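Local coordinates for protein enterochelin esterase (Salmonella enterica subsp. enterica serovar Typhimurium, PDB 3MGA) that probably hydrolyses the ester bonds of ferric enterobactin, the iron-loaded siderophore, so that the iron can be released inside the cell, at residues 171-176 and 188-193; 201-207 and 282-286. All coordinates share one frame; numbering follows the deposited sequence. Where two conformers were deposited one is given.

Interaction 1 of 2, residues 171-176 and 188-193; sequences SPPLMM and RVWILT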
loop_
_atom_site.group_PDB
_atom_site.type_symbol
_atom_site.label_atom_id
_atom_site.label_comp_id
_atom_site.label_asym_id
_atom_site.label_seq_id
_atom_site.Cartn_x
_atom_site.Cartn_y
_atom_site.Cartn_z
ATOM N N SER A 171 6.765 17.271 17.493
ATOM C CA SER A 171 7.587 16.269 18.143
ATOM C C SER A 171 8.295 15.398 17.107
ATOM O O SER A 171 7.657 14.890 16.180
ATOM C CB SER A 171 6.725 15.356 19.014
ATOM O OG SER A 171 5.958 16.087 19.943
ATOM N N PRO A 172 9.614 15.216 17.253
ATOM C CA PRO A 172 10.305 14.343 16.320
ATOM C C PRO A 172 10.017 12.872 16.629
ATOM O O PRO A 172 9.786 12.518 17.792
ATOM C CB PRO A 172 11.771 14.642 16.580
ATOM C CG PRO A 172 11.816 15.095 17.991
ATOM C CD PRO A 172 10.529 15.807 18.242
ATOM N N PRO A 173 10.008 12.017 15.592
ATOM C CA PRO A 173 9.772 10.599 15.808
ATOM C C PRO A 173 10.916 9.979 16.594
ATOM O O PRO A 173 12.070 10.308 16.353
ATOM C CB PRO A 173 9.711 10.023 14.389
ATOM C CG PRO A 173 10.372 11.042 13.515
ATOM C CD PRO A 173 10.171 12.354 14.167
ATOM N N LEU A 174 10.595 9.115 17.544
ATOM C CA LEU A 174 11.603 8.463 18.364
ATOM C C LEU A 174 11.702 7.020 17.914
ATOM O O LEU A 174 10.745 6.471 17.383
ATOM C CB LEU A 174 11.224 8.539 19.837
ATOM C CG LEU A 174 11.058 9.951 20.425
ATOM C CD1 LEU A 174 10.426 9.898 21.809
ATOM C CD2 LEU A 174 12.394 10.685 20.467
HETATM N N MSE A 175 12.869 6.423 18.131
HETATM C CA MSE A 175 13.140 5.045 17.747
HETATM C C MSE A 175 13.525 4.217 18.960
HETATM O O MSE A 175 14.237 4.681 19.853
HETATM C CB MSE A 175 14.260 5.011 16.703
HETATM C CG MSE A 175 13.827 5.528 15.350
HETATM SE SE MSE A 175 15.291 5.966 14.138
HETATM C CE MSE A 175 16.069 7.445 15.150
HETATM N N MSE A 176 13.057 2.978 18.978
HETATM C CA MSE A 176 13.326 2.088 20.067
HETATM C C MSE A 176 13.623 0.699 19.520
HETATM O O MSE A 176 13.048 0.265 18.517
HETATM C CB MSE A 176 12.089 2.093 20.947
HETATM C CG MSE A 176 12.097 1.165 22.104
HETATM SE SE MSE A 176 10.387 1.298 23.027
HETATM C CE MSE A 176 10.681 -0.242 24.185
ATOM N N ARG A 188 13.192 -2.769 15.295
ATOM C CA ARG A 188 12.990 -1.344 15.509
ATOM C C ARG A 188 11.516 -1.022 15.565
ATOM O O ARG A 188 10.716 -1.608 14.828
ATOM C CB ARG A 188 13.542 -0.510 14.344
ATOM C CG ARG A 188 15.033 -0.528 14.141
ATOM C CD ARG A 188 15.389 0.172 12.823
ATOM N NE ARG A 188 14.870 -0.537 11.649
ATOM C CZ ARG A 188 14.978 -0.111 10.389
ATOM N NH1 ARG A 188 15.582 1.042 10.108
ATOM N NH2 ARG A 188 14.471 -0.843 9.397
ATOM N N VAL A 189 11.175 -0.068 16.427
ATOM C CA VAL A 189 9.821 0.449 16.533
ATOM C C VAL A 189 9.951 1.981 16.599
ATOM O O VAL A 189 10.884 2.516 17.223
ATOM C CB VAL A 189 9.063 -0.097 17.753
ATOM C CG1 VAL A 189 8.882 -1.619 17.630
ATOM C CG2 VAL A 189 9.780 0.278 19.061
ATOM N N TRP A 190 9.058 2.686 15.919
ATOM C CA TRP A 190 9.089 4.140 15.926
ATOM C C TRP A 190 7.906 4.689 16.715
ATOM O O TRP A 190 6.817 4.128 16.692
ATOM C CB TRP A 190 9.055 4.689 14.508
ATOM C CG TRP A 190 10.285 4.454 13.694
ATOM C CD1 TRP A 190 11.308 5.338 13.490
ATOM C CD2 TRP A 190 10.610 3.286 12.929
ATOM N NE1 TRP A 190 12.252 4.791 12.648
ATOM C CE2 TRP A 190 11.849 3.529 12.298
ATOM C CE3 TRP A 190 9.976 2.062 12.712
ATOM C CZ2 TRP A 190 12.462 2.592 11.479
ATOM C CZ3 TRP A 190 10.590 1.128 11.897
ATOM C CH2 TRP A 190 11.818 1.400 11.291
ATOM N N ILE A 191 8.116 5.796 17.410
ATOM C CA ILE A 191 7.054 6.391 18.202
ATOM C C ILE A 191 6.868 7.853 17.865
ATOM O O ILE A 191 7.796 8.638 17.984
ATOM C CB ILE A 191 7.349 6.300 19.710
ATOM C CG1 ILE A 191 7.514 4.849 20.153
ATOM C CG2 ILE A 191 6.216 6.938 20.513
ATOM C CD1 ILE A 191 7.847 4.712 21.649
ATOM N N LEU A 192 5.668 8.216 17.446
ATOM C CA LEU A 192 5.345 9.609 17.171
ATOM C C LEU A 192 4.148 10.001 18.027
ATOM O O LEU A 192 3.183 9.263 18.101
ATOM C CB LEU A 192 4.979 9.829 15.701
ATOM C CG LEU A 192 4.546 11.265 15.373
ATOM C CD1 LEU A 192 5.746 12.191 15.472
ATOM C CD2 LEU A 192 3.922 11.353 13.989
ATOM N N THR A 193 4.228 11.157 18.676
ATOM C CA THR A 193 3.127 11.673 19.475
ATOM C C THR A 193 2.706 12.985 18.818
ATOM O O THR A 193 3.559 13.757 18.394
ATOM C CB THR A 193 3.545 11.948 20.931
ATOM O OG1 THR A 193 4.539 12.972 20.957
ATOM C CG2 THR A 193 4.092 10.694 21.586
HETATM O O HOH W 1 7.160 12.383 19.114
#
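Met-176 and Val-189 lie side by side and point the same way from neighbouring strands. Met-175 and Met-176 are selenomethionines, with selenium (SE) in place of sulfur. CB of Met-176 rests 3.5 Å from CG2 of Val-189. CG of Met-176 stands anti to the backbone N (chi1 176°), and the chain stays extended beyond it. This carries the selenium outward from the sheet, past CG2 of Val-189, where it still lies 4.5 Å from CD1 of Ile-191. Leu-174 and Ile-191 face each other on the same side and meet loosely through their CB atoms.

Met-175 and Trp-190 occupy the other face. In the conformer given, SE of Met-175 lies obliquely to the indole, 4.5 Å from the centroid of the five-membered ring, a tentative Met-aromatic contact. The six-membered part of the indole turns to Arg-188, whose guanidinium has CH2 of Trp-190 3.6 Å above its centre. Salt bridges to Glu-215 and Asp-241 hold that guanidinium beside the indole.

The backbones form two antiparallel hydrogen-bonded pairs, with Met-175 and Trp-190 as the non-hydrogen-bonded pair between them. Leu-174 N donates almost straight to Ile-191 O (2.9 Å, 176° at the hydrogen). Met-176 and Val-189 bond in both directions. On the N-terminal side of Leu-174 the regular pairing stops, and a water takes over: it donates to Pro-172 O and accepts from Thr-193 N. CD1 of Leu-192 lies 3.4 Å from Ser-171 O.

The contact belongs to a beta hairpin at one edge of the mixed esterase sheet. Paired amides hold strand 174-180 in register. Helices lie against both faces, 256-273 at Met-176, Val-189 and Ile-191, and 210-216 at Trp-190. The water satisfies polar backbone atoms where the proline-rich end leaves the sheet.

Interaction 2 of 2, residues 201-207 and 282-286; sequences ERPLAIL and RTVVA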
loop_
_atom_site.group_PDB
_atom_site.type_symbol
_atom_site.label_atom_id
_atom_site.label_comp_id
_atom_site.label_asym_id
_atom_site.label_seq_id
_atom_site.Cartn_x
_atom_site.Cartn_y
_atom_site.Cartn_z
ATOM N N GLU A 201 -5.638 9.903 27.628
ATOM C CA GLU A 201 -6.826 9.765 26.778
ATOM C C GLU A 201 -6.427 9.566 25.314
ATOM O O GLU A 201 -7.223 9.090 24.507
ATOM C CB GLU A 201 -7.737 10.989 26.920
ATOM C CG GLU A 201 -8.266 11.209 28.342
ATOM C CD GLU A 201 -9.198 10.097 28.820
ATOM O OE1 GLU A 201 -9.802 9.398 27.977
ATOM O OE2 GLU A 201 -9.347 9.937 30.049
ATOM N N ARG A 202 -5.196 9.932 24.973
ATOM C CA ARG A 202 -4.694 9.772 23.604
ATOM C C ARG A 202 -4.886 8.362 23.090
ATOM O O ARG A 202 -4.515 7.406 23.764
ATOM C CB ARG A 202 -3.200 9.963 23.557
ATOM C CG ARG A 202 -2.609 11.303 23.874
ATOM C CD ARG A 202 -1.152 10.976 24.123
ATOM N NE ARG A 202 -0.230 12.087 24.127
ATOM C CZ ARG A 202 1.032 11.974 24.518
ATOM N NH1 ARG A 202 1.492 10.815 24.975
ATOM N NH2 ARG A 202 1.828 13.029 24.492
ATOM N N PRO A 203 -5.453 8.222 21.889
ATOM C CA PRO A 203 -5.573 6.894 21.329
ATOM C C PRO A 203 -4.222 6.403 20.797
ATOM O O PRO A 203 -3.400 7.210 20.335
ATOM C CB PRO A 203 -6.515 7.107 20.149
ATOM C CG PRO A 203 -6.297 8.515 19.751
ATOM C CD PRO A 203 -6.075 9.242 21.027
ATOM N N LEU A 204 -4.008 5.095 20.884
ATOM C CA LEU A 204 -2.823 4.436 20.364
ATOM C C LEU A 204 -3.205 3.850 19.011
ATOM O O LEU A 204 -4.297 3.281 18.857
ATOM C CB LEU A 204 -2.385 3.285 21.270
ATOM C CG LEU A 204 -1.298 2.364 20.680
ATOM C CD1 LEU A 204 0.016 3.130 20.471
ATOM C CD2 LEU A 204 -1.056 1.154 21.575
ATOM N N ALA A 205 -2.300 3.979 18.044
ATOM C CA ALA A 205 -2.507 3.453 16.711
ATOM C C ALA A 205 -1.263 2.679 16.316
ATOM O O ALA A 205 -0.161 3.233 16.299
ATOM C CB ALA A 205 -2.774 4.595 15.716
ATOM N N ILE A 206 -1.429 1.394 16.017
ATOM C CA ILE A 206 -0.304 0.573 15.611
ATOM C C ILE A 206 -0.270 0.390 14.100
ATOM O O ILE A 206 -1.243 -0.056 13.488
ATOM C CB ILE A 206 -0.342 -0.802 16.269
ATOM C CG1 ILE A 206 -0.232 -0.661 17.789
ATOM C CG2 ILE A 206 0.796 -1.667 15.748
ATOM C CD1 ILE A 206 -0.260 -1.997 18.518
ATOM N N LEU A 207 0.861 0.745 13.502
ATOM C CA LEU A 207 1.043 0.597 12.070
ATOM C C LEU A 207 2.082 -0.463 11.753
ATOM O O LEU A 207 3.255 -0.339 12.121
ATOM C CB LEU A 207 1.405 1.922 11.404
ATOM C CG LEU A 207 0.280 2.938 11.165
ATOM C CD1 LEU A 207 -0.403 3.378 12.442
ATOM C CD2 LEU A 207 0.845 4.140 10.440
ATOM N N ARG A 282 -10.765 2.930 20.843
ATOM C CA ARG A 282 -9.992 3.889 20.044
ATOM C C ARG A 282 -8.563 3.424 19.808
ATOM O O ARG A 282 -7.703 4.226 19.463
ATOM C CB ARG A 282 -9.990 5.285 20.658
ATOM C CG ARG A 282 -9.541 5.382 22.100
ATOM C CD ARG A 282 -9.356 6.841 22.435
ATOM N NE ARG A 282 -9.405 7.127 23.860
ATOM C CZ ARG A 282 -10.460 7.626 24.500
ATOM N NH1 ARG A 282 -11.579 7.925 23.853
ATOM N NH2 ARG A 282 -10.386 7.848 25.806
ATOM N N THR A 283 -8.332 2.126 19.981
ATOM C CA THR A 283 -7.034 1.540 19.784
ATOM C C THR A 283 -7.015 0.944 18.389
ATOM O O THR A 283 -7.764 -0.001 18.077
ATOM C CB THR A 283 -6.740 0.485 20.847
ATOM O OG1 THR A 283 -6.810 1.098 22.149
ATOM C CG2 THR A 283 -5.362 -0.108 20.643
ATOM N N VAL A 284 -6.150 1.495 17.545
ATOM C CA VAL A 284 -6.067 1.060 16.178
ATOM C C VAL A 284 -4.907 0.147 15.850
ATOM O O VAL A 284 -3.820 0.266 16.393
ATOM C CB VAL A 284 -5.971 2.275 15.225
ATOM C CG1 VAL A 284 -5.612 1.824 13.779
ATOM C CG2 VAL A 284 -7.264 3.080 15.258
ATOM N N VAL A 285 -5.183 -0.782 14.950
ATOM C CA VAL A 285 -4.190 -1.654 14.401
ATOM C C VAL A 285 -4.450 -1.484 12.900
ATOM O O VAL A 285 -5.554 -1.740 12.405
ATOM C CB VAL A 285 -4.313 -3.085 14.894
ATOM C CG1 VAL A 285 -3.341 -3.964 14.154
ATOM C CG2 VAL A 285 -4.044 -3.139 16.419
ATOM N N ALA A 286 -3.450 -0.976 12.195
ATOM C CA ALA A 286 -3.573 -0.717 10.772
ATOM C C ALA A 286 -2.463 -1.418 10.013
ATOM O O ALA A 286 -1.318 -1.426 10.448
ATOM C CB ALA A 286 -3.529 0.806 10.520
HETATM O O HOH W 2 -5.510 3.721 22.749
#
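Glu-201 and Arg-282 form a salt bridge where the two segments begin, with OE1 of Glu-201 2.7 Å from NH2 of Arg-282. The carboxylate oxygen comes to the guanidinium at its edge, near its plane, but the two flat groups are turned 70° apart. CG of Arg-282 lies between the backbone N and the carbonyl carbon (chi1 54°). From there the extended chain crosses Pro-203 to reach Glu-201, with CD 3.7 Å from CB of the proline.

Further in, a water bridges Leu-204 N and Thr-283 OG1. The threonine hydroxyl is also bonded to Arg-305 and to the backbone of Asp-279.

Three backbone hydrogen bonds then join the strands in parallel. Val-284 N donates to Leu-204 O in the carbonyl plane. Ile-206 N reaches Val-284 O at 2.7 Å from above the carbonyl plane, 39° out of it. Ala-286 N meets Ile-206 O nearly along the C=O axis.

Ala-205, Val-284, Leu-207 and Ala-286 share one face, where CB of Ala-205 lies 4.0 Å from CB of Val-284. Helix 385-399 packs on this face through Val-284 and Leu-207. Ile-206 and Val-285 point to the other face, toward helix 256-273, and CB of Ile-206 is 4.4 Å from CG2 of Val-285.

This is the central parallel part of an alpha/beta-hydrolase sheet. The end of strand 284-288 begins a GxSxG pattern (Gly-287, Ser-289, Gly-291), consistent with a nucleophile elbow. The N-terminal end, with exposed Glu-201 and partly exposed Arg-282, is polar. The interior is apolar, and the amides of Ile-206, Val-284 and Ala-286 bond across the strands.

Overall arrangement
Interaction 1 closes before interaction 2 opens, so the two come in series along the chain. Both belong to the same eight-stranded mixed sheet, and their centres lie 14 Å apart. The hairpin of interaction 1 forms one edge, and strand 236-240 sits between it and strand 204-207 of interaction 2. Strand 204-207 is the next strand in the chain after 185-193, and the contacts touch where Thr-193 CB packs 4.1 Å from Arg-202 NH2. Helix 256-273 covers one face of the sheet at both. The antiparallel hairpin adjoins the parallel core through strand 236-240, and that core carries the probable nucleophile elbow of the esterase.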